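D-hydantoinase (Ralstonia pickettii, PDB 1NFG) probably catalyses the stereospecific hydrolysis of the cyclic amide bond of D-hydantoin derivatives, using two zinc ions per subunit. Local coordinates at residues 232-237 with 258-263; 307-312 with 367-372; 397-402 with 421-426. One frame throughout, in Å; residues are numbered along the deposited sequence.

Contact 1: 232-237 with 258-263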
ATOM      1  N   PRO A 232     -14.730  13.667  12.158  1.00 20.05           N
ATOM      2  CA  PRO A 232     -15.179  13.124  10.878  1.00 19.11           C
ATOM      3  C   PRO A 232     -14.938  14.202   9.832  1.00 18.14           C
ATOM      4  O   PRO A 232     -15.018  15.389  10.140  1.00 18.89           O
ATOM      5  CB  PRO A 232     -16.663  12.878  11.115  1.00 19.28           C
ATOM      6  CG  PRO A 232     -17.023  13.985  12.078  1.00 19.00           C
ATOM      7  CD  PRO A 232     -15.874  13.942  13.048  1.00 18.08           C
ATOM      8  N   ILE A 233     -14.638  13.794   8.604  1.00 17.45           N
ATOM      9  CA  ILE A 233     -14.397  14.750   7.535  1.00 16.03           C
ATOM     10  C   ILE A 233     -14.986  14.193   6.249  1.00 16.73           C
ATOM     11  O   ILE A 233     -15.090  12.975   6.084  1.00 17.74           O
ATOM     12  CB  ILE A 233     -12.884  15.019   7.360  1.00 15.72           C
ATOM     13  CG1 ILE A 233     -12.666  16.147   6.360  1.00 14.77           C
ATOM     14  CG2 ILE A 233     -12.178  13.764   6.881  1.00 15.66           C
ATOM     15  CD1 ILE A 233     -11.250  16.648   6.324  1.00 16.62           C
ATOM     16  N   TYR A 234     -15.371  15.086   5.344  1.00 15.32           N
ATOM     17  CA  TYR A 234     -15.984  14.695   4.089  1.00 16.22           C
ATOM     18  C   TYR A 234     -15.219  15.305   2.920  1.00 18.63           C
ATOM     19  O   TYR A 234     -15.169  16.525   2.775  1.00 20.85           O
ATOM     20  CB  TYR A 234     -17.440  15.166   4.102  1.00 16.29           C
ATOM     21  CG  TYR A 234     -18.279  14.823   2.886  1.00 16.04           C
ATOM     22  CD1 TYR A 234     -18.210  15.592   1.727  1.00 15.84           C
ATOM     23  CD2 TYR A 234     -19.201  13.769   2.926  1.00 16.41           C
ATOM     24  CE1 TYR A 234     -19.049  15.326   0.633  1.00 17.63           C
ATOM     25  CE2 TYR A 234     -20.045  13.495   1.844  1.00 14.55           C
ATOM     26  CZ  TYR A 234     -19.965  14.278   0.704  1.00 17.39           C
ATOM     27  OH  TYR A 234     -20.807  14.033  -0.357  1.00 17.28           O
ATOM     28  N   ILE A 235     -14.612  14.462   2.090  1.00 17.93           N
ATOM     29  CA  ILE A 235     -13.860  14.968   0.958  1.00 17.94           C
ATOM     30  C   ILE A 235     -14.766  15.075  -0.256  1.00 19.05           C
ATOM     31  O   ILE A 235     -15.266  14.068  -0.763  1.00 19.97           O
ATOM     32  CB  ILE A 235     -12.625  14.065   0.625  1.00 17.16           C
ATOM     33  CG1 ILE A 235     -11.456  14.375   1.564  1.00 16.03           C
ATOM     34  CG2 ILE A 235     -12.123  14.357  -0.791  1.00 14.83           C
ATOM     35  CD1 ILE A 235     -11.762  14.282   3.018  1.00 18.61           C
ATOM     36  N   VAL A 236     -14.983  16.304  -0.716  1.00 18.76           N
ATOM     37  CA  VAL A 236     -15.827  16.526  -1.881  1.00 19.93           C
ATOM     38  C   VAL A 236     -15.061  16.183  -3.150  1.00 19.71           C
ATOM     39  O   VAL A 236     -13.833  16.205  -3.176  1.00 19.90           O
ATOM     40  CB  VAL A 236     -16.330  18.002  -1.968  1.00 20.44           C
ATOM     41  CG1 VAL A 236     -17.048  18.380  -0.687  1.00 19.60           C
ATOM     42  CG2 VAL A 236     -15.166  18.951  -2.239  1.00 19.07           C
ATOM     43  N   HIS A 237     -15.810  15.873  -4.200  1.00 20.90           N
ATOM     44  CA  HIS A 237     -15.272  15.494  -5.497  1.00 21.12           C
ATOM     45  C   HIS A 237     -13.921  14.770  -5.555  1.00 20.67           C
ATOM     46  O   HIS A 237     -12.915  15.352  -5.958  1.00 20.65           O
ATOM     47  CB  HIS A 237     -15.243  16.708  -6.442  1.00 23.91           C
ATOM     48  CG  HIS A 237     -14.567  17.920  -5.874  1.00 27.35           C
ATOM     49  ND1 HIS A 237     -13.376  17.859  -5.181  1.00 28.27           N
ATOM     50  CD2 HIS A 237     -14.900  19.232  -5.930  1.00 27.04           C
ATOM     51  CE1 HIS A 237     -13.007  19.080  -4.834  1.00 26.61           C
ATOM     52  NE2 HIS A 237     -13.915  19.929  -5.277  1.00 26.77           N
ATOM     53  N   LEU A 258     -15.047  10.368   4.923  1.00 17.55           N
ATOM     54  CA  LEU A 258     -16.130  10.126   3.983  1.00 16.08           C
ATOM     55  C   LEU A 258     -15.712  10.819   2.714  1.00 15.24           C
ATOM     56  O   LEU A 258     -14.909  11.744   2.762  1.00 16.98           O
ATOM     57  CB  LEU A 258     -17.439  10.743   4.475  1.00 15.13           C
ATOM     58  CG  LEU A 258     -17.792  10.531   5.945  1.00 17.51           C
ATOM     59  CD1 LEU A 258     -19.121  11.185   6.237  1.00 17.08           C
ATOM     60  CD2 LEU A 258     -17.846   9.041   6.258  1.00 20.06           C
ATOM     61  N   ALA A 259     -16.250  10.380   1.584  1.00 13.42           N
ATOM     62  CA  ALA A 259     -15.920  10.997   0.320  1.00 15.02           C
ATOM     63  C   ALA A 259     -17.056  10.813  -0.675  1.00 16.44           C
ATOM     64  O   ALA A 259     -17.978  10.031  -0.446  1.00 16.18           O
ATOM     65  CB  ALA A 259     -14.632  10.406  -0.228  1.00 14.82           C
ATOM     66  N   GLU A 260     -16.978  11.539  -1.784  1.00 17.74           N
ATOM     67  CA  GLU A 260     -17.989  11.485  -2.832  1.00 18.83           C
ATOM     68  C   GLU A 260     -17.309  11.706  -4.179  1.00 18.78           C
ATOM     69  O   GLU A 260     -16.101  11.936  -4.238  1.00 18.72           O
ATOM     70  CB  GLU A 260     -19.018  12.600  -2.620  1.00 19.73           C
ATOM     71  CG  GLU A 260     -18.381  13.995  -2.486  1.00 22.35           C
ATOM     72  CD  GLU A 260     -19.267  15.127  -3.006  1.00 24.48           C
ATOM     73  OE1 GLU A 260     -20.444  15.205  -2.592  1.00 25.84           O
ATOM     74  OE2 GLU A 260     -18.785  15.944  -3.825  1.00 22.30           O
ATOM     75  N   THR A 261     -18.083  11.613  -5.257  1.00 18.70           N
ATOM     76  CA  THR A 261     -17.572  11.894  -6.600  1.00 19.37           C
ATOM     77  C   THR A 261     -18.677  12.671  -7.286  1.00 19.52           C
ATOM     78  O   THR A 261     -19.755  12.872  -6.709  1.00 18.53           O
ATOM     79  CB  THR A 261     -17.304  10.655  -7.458  1.00 17.50           C
ATOM     80  OG1 THR A 261     -16.845   9.590  -6.632  1.00 26.50           O
ATOM     81  CG2 THR A 261     -16.225  10.967  -8.486  1.00 11.82           C
ATOM     82  N   CYS A 262     -18.418  13.094  -8.517  1.00 16.99           N
ATOM     83  CA  CYS A 262     -19.405  13.856  -9.236  1.00 18.31           C
ATOM     84  C   CYS A 262     -19.540  13.320 -10.645  1.00 19.70           C
ATOM     85  O   CYS A 262     -18.560  12.959 -11.289  1.00 20.72           O
ATOM     86  CB  CYS A 262     -19.019  15.345  -9.226  1.00 17.54           C
ATOM     87  SG  CYS A 262     -18.791  16.035  -7.536  1.00 15.93           S
ATOM     88  N   THR A 263     -20.780  13.273 -11.103  1.00 20.46           N
ATOM     89  CA  THR A 263     -21.128  12.771 -12.414  1.00 20.55           C
ATOM     90  C   THR A 263     -20.045  12.877 -13.479  1.00 23.12           C
ATOM     91  O   THR A 263     -19.633  11.862 -14.046  1.00 24.57           O
ATOM     92  CB  THR A 263     -22.378  13.484 -12.925  1.00 19.95           C
ATOM     93  OG1 THR A 263     -23.329  13.589 -11.855  1.00 19.79           O
ATOM     94  CG2 THR A 263     -22.990  12.719 -14.092  1.00 16.29           C
TER

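Contact 2: 307-312 with 367-372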
ATOM      1  N   PHE A 307     -17.997   5.411  -1.763  1.00 18.95           N
ATOM      2  CA  PHE A 307     -18.523   6.776  -1.717  1.00 18.90           C
ATOM      3  C   PHE A 307     -19.907   6.941  -1.099  1.00 20.31           C
ATOM      4  O   PHE A 307     -20.739   6.038  -1.149  1.00 21.30           O
ATOM      5  CB  PHE A 307     -18.539   7.368  -3.123  1.00 17.30           C
ATOM      6  CG  PHE A 307     -17.172   7.533  -3.728  1.00 17.81           C
ATOM      7  CD1 PHE A 307     -16.179   8.243  -3.052  1.00 16.04           C
ATOM      8  CD2 PHE A 307     -16.882   7.002  -4.983  1.00 16.02           C
ATOM      9  CE1 PHE A 307     -14.922   8.424  -3.622  1.00 17.58           C
ATOM     10  CE2 PHE A 307     -15.625   7.178  -5.561  1.00 16.18           C
ATOM     11  CZ  PHE A 307     -14.644   7.891  -4.882  1.00 16.06           C
ATOM     12  N   GLU A 308     -20.151   8.117  -0.531  1.00 20.05           N
ATOM     13  CA  GLU A 308     -21.429   8.411   0.096  1.00 18.26           C
ATOM     14  C   GLU A 308     -22.473   8.844  -0.927  1.00 17.60           C
ATOM     15  O   GLU A 308     -23.673   8.773  -0.659  1.00 16.32           O
ATOM     16  CB  GLU A 308     -21.263   9.517   1.127  1.00 18.31           C
ATOM     17  CG  GLU A 308     -20.253   9.207   2.186  1.00 20.83           C
ATOM     18  CD  GLU A 308     -20.583   7.938   2.917  1.00 23.07           C
ATOM     19  OE1 GLU A 308     -21.751   7.785   3.321  1.00 23.56           O
ATOM     20  OE2 GLU A 308     -19.676   7.097   3.097  1.00 25.96           O
ATOM     21  N   THR A 309     -22.026   9.280  -2.100  1.00 15.72           N
ATOM     22  CA  THR A 309     -22.966   9.739  -3.111  1.00 16.07           C
ATOM     23  C   THR A 309     -22.249  10.180  -4.370  1.00 16.37           C
ATOM     24  O   THR A 309     -21.029  10.202  -4.422  1.00 17.83           O
ATOM     25  CB  THR A 309     -23.766  10.968  -2.593  1.00 15.84           C
ATOM     26  OG1 THR A 309     -24.722  11.384  -3.575  1.00 16.26           O
ATOM     27  CG2 THR A 309     -22.825  12.136  -2.328  1.00 14.13           C
ATOM     28  N   VAL A 310     -23.030  10.522  -5.388  1.00 17.89           N
ATOM     29  CA  VAL A 310     -22.497  11.047  -6.638  1.00 18.63           C
ATOM     30  C   VAL A 310     -23.257  12.362  -6.798  1.00 20.60           C
ATOM     31  O   VAL A 310     -24.411  12.362  -7.228  1.00 21.63           O
ATOM     32  CB  VAL A 310     -22.814  10.151  -7.857  1.00 17.73           C
ATOM     33  CG1 VAL A 310     -22.335  10.838  -9.133  1.00 14.19           C
ATOM     34  CG2 VAL A 310     -22.152   8.790  -7.704  1.00 16.64           C
ATOM     35  N   SER A 311     -22.625  13.470  -6.413  1.00 21.22           N
ATOM     36  CA  SER A 311     -23.254  14.783  -6.515  1.00 20.97           C
ATOM     37  C   SER A 311     -22.846  15.411  -7.833  1.00 21.26           C
ATOM     38  O   SER A 311     -22.128  14.780  -8.606  1.00 20.61           O
ATOM     39  CB  SER A 311     -22.848  15.670  -5.334  1.00 21.07           C
ATOM     40  OG  SER A 311     -21.442  15.724  -5.178  1.00 22.16           O
ATOM     41  N   SER A 312     -23.286  16.643  -8.090  1.00 22.58           N
ATOM     42  CA  SER A 312     -22.977  17.306  -9.361  1.00 23.07           C
ATOM     43  C   SER A 312     -21.959  18.449  -9.372  1.00 23.49           C
ATOM     44  O   SER A 312     -21.273  18.648 -10.373  1.00 23.35           O
ATOM     45  CB  SER A 312     -24.273  17.822 -10.006  1.00 24.01           C
ATOM     46  OG  SER A 312     -24.874  18.844  -9.218  1.00 22.94           O
ATOM     47  N   THR A 367     -30.693   8.118  -1.103  1.00 22.12           N
ATOM     48  CA  THR A 367     -30.727   7.627   0.272  1.00 20.87           C
ATOM     49  C   THR A 367     -29.477   7.814   1.118  1.00 21.02           C
ATOM     50  O   THR A 367     -29.568   8.236   2.273  1.00 21.79           O
ATOM     51  CB  THR A 367     -31.127   6.139   0.320  1.00 20.16           C
ATOM     52  OG1 THR A 367     -32.324   5.946  -0.441  1.00 21.56           O
ATOM     53  CG2 THR A 367     -31.393   5.703   1.751  1.00 17.77           C
ATOM     54  N   ARG A 368     -28.309   7.507   0.572  1.00 20.48           N
ATOM     55  CA  ARG A 368     -27.091   7.652   1.359  1.00 20.38           C
ATOM     56  C   ARG A 368     -26.772   9.117   1.700  1.00 19.09           C
ATOM     57  O   ARG A 368     -26.402   9.416   2.835  1.00 18.62           O
ATOM     58  CB  ARG A 368     -25.913   6.979   0.645  1.00 21.87           C
ATOM     59  CG  ARG A 368     -24.776   6.586   1.575  1.00 21.32           C
ATOM     60  CD  ARG A 368     -23.761   5.695   0.879  1.00 21.58           C
ATOM     61  NE  ARG A 368     -22.628   5.394   1.752  1.00 24.09           N
ATOM     62  CZ  ARG A 368     -21.602   4.614   1.420  1.00 24.87           C
ATOM     63  NH1 ARG A 368     -21.554   4.038   0.229  1.00 23.77           N
ATOM     64  NH2 ARG A 368     -20.606   4.422   2.278  1.00 24.87           N
ATOM     65  N   PRO A 369     -26.920  10.046   0.732  1.00 18.25           N
ATOM     66  CA  PRO A 369     -26.647  11.476   0.959  1.00 19.08           C
ATOM     67  C   PRO A 369     -27.536  12.003   2.081  1.00 20.98           C
ATOM     68  O   PRO A 369     -27.075  12.695   3.003  1.00 20.81           O
ATOM     69  CB  PRO A 369     -27.014  12.120  -0.371  1.00 19.11           C
ATOM     70  CG  PRO A 369     -26.780  11.032  -1.364  1.00 19.05           C
ATOM     71  CD  PRO A 369     -27.309   9.806  -0.667  1.00 17.78           C
ATOM     72  N   ALA A 370     -28.821  11.665   1.983  1.00 20.76           N
ATOM     73  CA  ALA A 370     -29.810  12.068   2.971  1.00 21.67           C
ATOM     74  C   ALA A 370     -29.367  11.620   4.355  1.00 21.75           C
ATOM     75  O   ALA A 370     -29.468  12.371   5.326  1.00 22.75           O
ATOM     76  CB  ALA A 370     -31.163  11.455   2.632  1.00 22.14           C
ATOM     77  N   LYS A 371     -28.877  10.389   4.446  1.00 21.20           N
ATOM     78  CA  LYS A 371     -28.420   9.864   5.721  1.00 21.06           C
ATOM     79  C   LYS A 371     -27.264  10.683   6.272  1.00 21.37           C
ATOM     80  O   LYS A 371     -27.327  11.176   7.397  1.00 22.41           O
ATOM     81  CB  LYS A 371     -27.971   8.410   5.579  1.00 21.68           C
ATOM     82  CG  LYS A 371     -29.092   7.402   5.464  1.00 22.64           C
ATOM     83  CD  LYS A 371     -28.528   6.002   5.335  1.00 23.28           C
ATOM     84  CE  LYS A 371     -29.621   4.950   5.353  1.00 24.43           C
ATOM     85  NZ  LYS A 371     -29.057   3.591   5.138  1.00 24.00           N
ATOM     86  N   VAL A 372     -26.212  10.834   5.476  1.00 19.97           N
ATOM     87  CA  VAL A 372     -25.038  11.576   5.914  1.00 19.76           C
ATOM     88  C   VAL A 372     -25.339  13.006   6.347  1.00 20.25           C
ATOM     89  O   VAL A 372     -24.953  13.418   7.437  1.00 19.74           O
ATOM     90  CB  VAL A 372     -23.957  11.605   4.808  1.00 19.61           C
ATOM     91  CG1 VAL A 372     -22.768  12.458   5.243  1.00 15.51           C
ATOM     92  CG2 VAL A 372     -23.511  10.184   4.500  1.00 18.17           C
TER

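Contact 3: 397-402 with 421-426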
ATOM      1  N   ALA A 397     -37.366   4.447 -21.816  1.00 33.04           N
ATOM      2  CA  ALA A 397     -37.278   5.684 -22.575  1.00 33.40           C
ATOM      3  C   ALA A 397     -35.846   6.014 -23.005  1.00 34.08           C
ATOM      4  O   ALA A 397     -34.927   6.068 -22.183  1.00 33.90           O
ATOM      5  CB  ALA A 397     -37.856   6.829 -21.756  1.00 32.95           C
ATOM      6  N   GLU A 398     -35.664   6.222 -24.304  1.00 34.86           N
ATOM      7  CA  GLU A 398     -34.360   6.569 -24.853  1.00 36.29           C
ATOM      8  C   GLU A 398     -34.374   8.019 -25.294  1.00 36.39           C
ATOM      9  O   GLU A 398     -35.398   8.530 -25.740  1.00 36.85           O
ATOM     10  CB  GLU A 398     -34.014   5.657 -26.025  1.00 37.45           C
ATOM     11  CG  GLU A 398     -33.398   4.345 -25.583  1.00 41.22           C
ATOM     12  CD  GLU A 398     -33.406   3.301 -26.671  1.00 43.51           C
ATOM     13  OE1 GLU A 398     -32.993   3.613 -27.809  1.00 43.51           O
ATOM     14  OE2 GLU A 398     -33.826   2.160 -26.380  1.00 46.60           O
ATOM     15  N   MET A 399     -33.234   8.686 -25.175  1.00 36.97           N
ATOM     16  CA  MET A 399     -33.161  10.094 -25.524  1.00 36.42           C
ATOM     17  C   MET A 399     -31.729  10.597 -25.614  1.00 36.24           C
ATOM     18  O   MET A 399     -30.823  10.043 -24.991  1.00 36.23           O
ATOM     19  CB  MET A 399     -33.918  10.888 -24.463  1.00 36.72           C
ATOM     20  CG  MET A 399     -33.502  12.328 -24.301  1.00 38.46           C
ATOM     21  SD  MET A 399     -33.931  12.890 -22.645  1.00 40.30           S
ATOM     22  CE  MET A 399     -35.713  13.044 -22.813  1.00 42.25           C
ATOM     23  N   VAL A 400     -31.529  11.645 -26.404  1.00 35.74           N
ATOM     24  CA  VAL A 400     -30.213  12.245 -26.542  1.00 35.34           C
ATOM     25  C   VAL A 400     -30.230  13.528 -25.738  1.00 36.45           C
ATOM     26  O   VAL A 400     -31.124  14.360 -25.911  1.00 37.87           O
ATOM     27  CB  VAL A 400     -29.893  12.614 -27.988  1.00 34.29           C
ATOM     28  CG1 VAL A 400     -28.581  13.389 -28.038  1.00 32.26           C
ATOM     29  CG2 VAL A 400     -29.809  11.361 -28.834  1.00 33.70           C
ATOM     30  N   ILE A 401     -29.248  13.699 -24.862  1.00 36.15           N
ATOM     31  CA  ILE A 401     -29.201  14.906 -24.058  1.00 35.41           C
ATOM     32  C   ILE A 401     -28.764  16.103 -24.887  1.00 35.16           C
ATOM     33  O   ILE A 401     -27.661  16.134 -25.428  1.00 35.05           O
ATOM     34  CB  ILE A 401     -28.264  14.743 -22.852  1.00 34.30           C
ATOM     35  CG1 ILE A 401     -28.824  13.657 -21.931  1.00 33.67           C
ATOM     36  CG2 ILE A 401     -28.128  16.070 -22.112  1.00 33.30           C
ATOM     37  CD1 ILE A 401     -28.134  13.558 -20.603  1.00 33.18           C
ATOM     38  N   GLU A 402     -29.656  17.081 -24.995  1.00 35.39           N
ATOM     39  CA  GLU A 402     -29.384  18.298 -25.746  1.00 35.86           C
ATOM     40  C   GLU A 402     -29.747  19.473 -24.854  1.00 34.91           C
ATOM     41  O   GLU A 402     -30.806  19.473 -24.223  1.00 34.32           O
ATOM     42  CB  GLU A 402     -30.230  18.341 -27.016  1.00 36.98           C
ATOM     43  CG  GLU A 402     -30.226  17.050 -27.799  1.00 38.93           C
ATOM     44  CD  GLU A 402     -31.203  17.084 -28.951  1.00 41.41           C
ATOM     45  OE1 GLU A 402     -30.839  17.603 -30.027  1.00 41.85           O
ATOM     46  OE2 GLU A 402     -32.345  16.605 -28.774  1.00 42.66           O
ATOM     47  N   LYS A 421     -30.705   5.881 -21.655  1.00 32.77           N
ATOM     48  CA  LYS A 421     -31.847   4.988 -21.576  1.00 33.33           C
ATOM     49  C   LYS A 421     -32.310   5.075 -20.128  1.00 32.73           C
ATOM     50  O   LYS A 421     -31.586   4.678 -19.211  1.00 33.14           O
ATOM     51  CB  LYS A 421     -31.431   3.559 -21.924  1.00 33.79           C
ATOM     52  CG  LYS A 421     -32.576   2.567 -21.944  1.00 36.00           C
ATOM     53  CD  LYS A 421     -32.061   1.165 -22.215  1.00 38.46           C
ATOM     54  CE  LYS A 421     -33.157   0.126 -22.076  1.00 40.92           C
ATOM     55  NZ  LYS A 421     -32.616  -1.255 -22.220  1.00 42.35           N
ATOM     56  N   GLY A 422     -33.508   5.610 -19.925  1.00 31.55           N
ATOM     57  CA  GLY A 422     -34.030   5.771 -18.579  1.00 31.68           C
ATOM     58  C   GLY A 422     -34.129   7.259 -18.309  1.00 31.59           C
ATOM     59  O   GLY A 422     -33.119   7.927 -18.069  1.00 31.57           O
ATOM     60  N   VAL A 423     -35.352   7.779 -18.346  1.00 31.38           N
ATOM     61  CA  VAL A 423     -35.595   9.204 -18.155  1.00 30.29           C
ATOM     62  C   VAL A 423     -36.633   9.523 -17.074  1.00 30.22           C
ATOM     63  O   VAL A 423     -37.588   8.770 -16.877  1.00 30.24           O
ATOM     64  CB  VAL A 423     -36.065   9.822 -19.489  1.00 29.33           C
ATOM     65  CG1 VAL A 423     -36.476  11.266 -19.297  1.00 30.90           C
ATOM     66  CG2 VAL A 423     -34.961   9.710 -20.518  1.00 27.67           C
ATOM     67  N   PRO A 424     -36.445  10.641 -16.345  1.00 30.15           N
ATOM     68  CA  PRO A 424     -37.393  11.041 -15.295  1.00 28.89           C
ATOM     69  C   PRO A 424     -38.635  11.534 -16.036  1.00 28.47           C
ATOM     70  O   PRO A 424     -38.517  12.299 -17.002  1.00 27.73           O
ATOM     71  CB  PRO A 424     -36.682  12.199 -14.589  1.00 28.59           C
ATOM     72  CG  PRO A 424     -35.243  12.040 -14.969  1.00 29.79           C
ATOM     73  CD  PRO A 424     -35.291  11.555 -16.382  1.00 29.24           C
ATOM     74  N   LYS A 425     -39.820  11.112 -15.604  1.00 28.37           N
ATOM     75  CA  LYS A 425     -41.037  11.537 -16.296  1.00 27.13           C
ATOM     76  C   LYS A 425     -41.899  12.531 -15.538  1.00 26.09           C
ATOM     77  O   LYS A 425     -42.214  13.600 -16.059  1.00 25.64           O
ATOM     78  CB  LYS A 425     -41.860  10.316 -16.710  1.00 26.61           C
ATOM     79  CG  LYS A 425     -41.335   9.672 -17.983  1.00 24.97           C
ATOM     80  CD  LYS A 425     -41.232  10.725 -19.062  1.00 25.74           C
ATOM     81  CE  LYS A 425     -40.835  10.144 -20.395  1.00 30.06           C
ATOM     82  NZ  LYS A 425     -40.757  11.223 -21.423  1.00 30.50           N
ATOM     83  N   THR A 426     -42.298  12.183 -14.324  1.00 24.46           N
ATOM     84  CA  THR A 426     -43.090  13.108 -13.537  1.00 24.49           C
ATOM     85  C   THR A 426     -42.499  13.099 -12.132  1.00 24.22           C
ATOM     86  O   THR A 426     -42.096  12.046 -11.624  1.00 23.17           O
ATOM     87  CB  THR A 426     -44.600  12.730 -13.524  1.00 23.95           C
ATOM     88  OG1 THR A 426     -44.844  11.707 -12.559  1.00 28.02           O
ATOM     89  CG2 THR A 426     -45.030  12.227 -14.884  1.00 22.03           C
TER

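Contact 1: 232-237 with 258-263
Ile233 and Leu258 open a short, buried parallel pairing of strands 233-235 and 257-262, joined through helix 241-253 as a beta-alpha-beta unit of the barrel. Three backbone bonds make it: Leu258 N gives to Ile233 O, Ile235 N to Leu258 O at 2.8 Å and nearly straight (172°), and Glu260 N to Ile235 O at 3.2 Å and more bent. Tyr234 sits beside Leu258, and Ile235 beside Ala259 on the other face.

Past the last of these bonds the carboxylate of Glu260 takes over. Its CG lies between the backbone N and carbonyl carbon (chi1 53°) and the chain bends at chi2, which carries the acid back over the first strand. There Glu260 OE2 receives His237 N at 3.0 Å, almost straight, on its anti lone pair, while Tyr234 OH donates to Glu260 OE1 at 2.5 Å, somewhat out of the carboxylate plane. The same OE2 also bonds to ND1 of the zinc ligand His57.

Apolar packing is slighter: Tyr234 CD2 lies 3.8 Å from Leu258 CB, and Ile235 CB faces Ala259 CB; Cys262 SG also touches His237 CB.

With both oxygens engaged, rotation of the carboxylate is probably restrained. It holds the backbone of one zinc ligand, His237, and the ring of another, His57, consistent with a second-shell acid that helps to position the metal ligands and would probably make the His57 imidazole a stronger electron donor.

Contact 2: 307-312 with 367-372
Arg368 reaches out from helix 358-372 and lays its guanidinium against the backbone of Phe307 and Glu308. Its CG stands anti to the backbone N (chi1 -157°), and with the chain extended to NE the methylenes run along Glu308 O. At the far end one face of the guanidinium lies over the Phe307 carbonyl and the backbone N of Glu308.

The Glu308 side chain folds back to meet the arginine, bent at chi2, and crosses it at about a right angle. Glu308 OE2 forms a salt bridge with Arg368 NH2 at 2.9 Å, and Glu308 OE1 takes a weak, bent bond from Arg368 NE at 3.0 Å. Since the carboxylate and guanidinium planes stand 82° apart, this is no flat, two-pronged pair. Val372 CG2 packs beside Glu308 OE1, and Gly305 O accepts a further bond from Arg368 NH1. Solvent reaches part of this otherwise close-packed group, for Arg368 is partly exposed.

Thr309 packs against the Pro369 ring, its CB and OG1 both meeting Pro369 CG. The hydroxyl is hydrogen-bonded to Leu364 O, one turn or so back in the helix.

The packing thins along the helix at Lys371. The end of that side chain leads away from 307-312 to Asp14 of the second subunit, with which it forms a salt bridge.

Downstream, Ser311 lies beside His57 and pairs through its backbone with strand 257-262. The whole is the packing of an outer helix on the approach to a barrel strand, as expected of the TIM-barrel fold of the amidohydrolases.

Contact 3: 397-402 with 421-426
Ala397 and Gly422 meet in an antiparallel strand pairing held between the two segments by one backbone hydrogen bond, partly buried and about 20 Å from the centre of the chain, where strand 390-400 passes strand 419-429. Gly422 N donates to Ala397 O at 2.7 Å, nearly straight (167°) and in the carbonyl plane. The CA of Lys421 also lies close to this oxygen, a weak CA-H...O contact.

Next to it, Glu398 and Lys421 form an antiparallel, non-hydrogen-bonded pair with their CA atoms 4.4 Å apart. Their side chains share a face of the sheet and touch through Glu398 CG and Lys421 CG at 4.1 Å. Beyond that the two diverge: Glu398 OE2 and Lys421 NZ remain 5.5 Å apart, too far for a salt bridge.

These strands are antiparallel neighbours in the small beta-sandwich domain that flanks the barrel in hydantoinases, built from strands of both ends of the chain, and backbone bonds between Met399 and Val420 and between Val423 and Asp394 continue the pairing. Within it the chain turns a corner at Lys421, and the short strands 397-400 and 422-426 cross at 96°. Gly422 follows directly on that corner, with backbone angles that would press any CB against the carbonyl O of Lys421.

On the far side of the bend Val423 points back at the first strand. Its CB lies 4.2 Å from Ala397 CB, and the end of Met399 closes over its two methyls: Met399 SD is 4.0 Å from Val423 CG2, while the bend at chi3 (-74°) sets Met399 CE near Val423 CG1. Helix 343-352 packs against this region, with Met345 against Val423 and Asn352 against Lys421.

In the fold
Contacts 1 and 2 are joined through neighbouring strands of one parallel sheet, 257-262 and 310-311, and their centres lie 9 Å apart. Glu308 N is hydrogen-bonded to Ala259 O at 2.9 Å, and Ser311 OG approaches Glu260 OE1 at 2.8 Å, in what is probably a weak hydrogen bond. Contact 1 holds the zinc ligand His237 itself, whereas in contact 2 the side chain of Thr309 is about 12 Å from a bound zinc. Contact 3 stands apart: its centre is 27 Å from that of contact 1 and 22 Å from that of contact 2, although helix 358-372 leads on in the chain to strand 390-400.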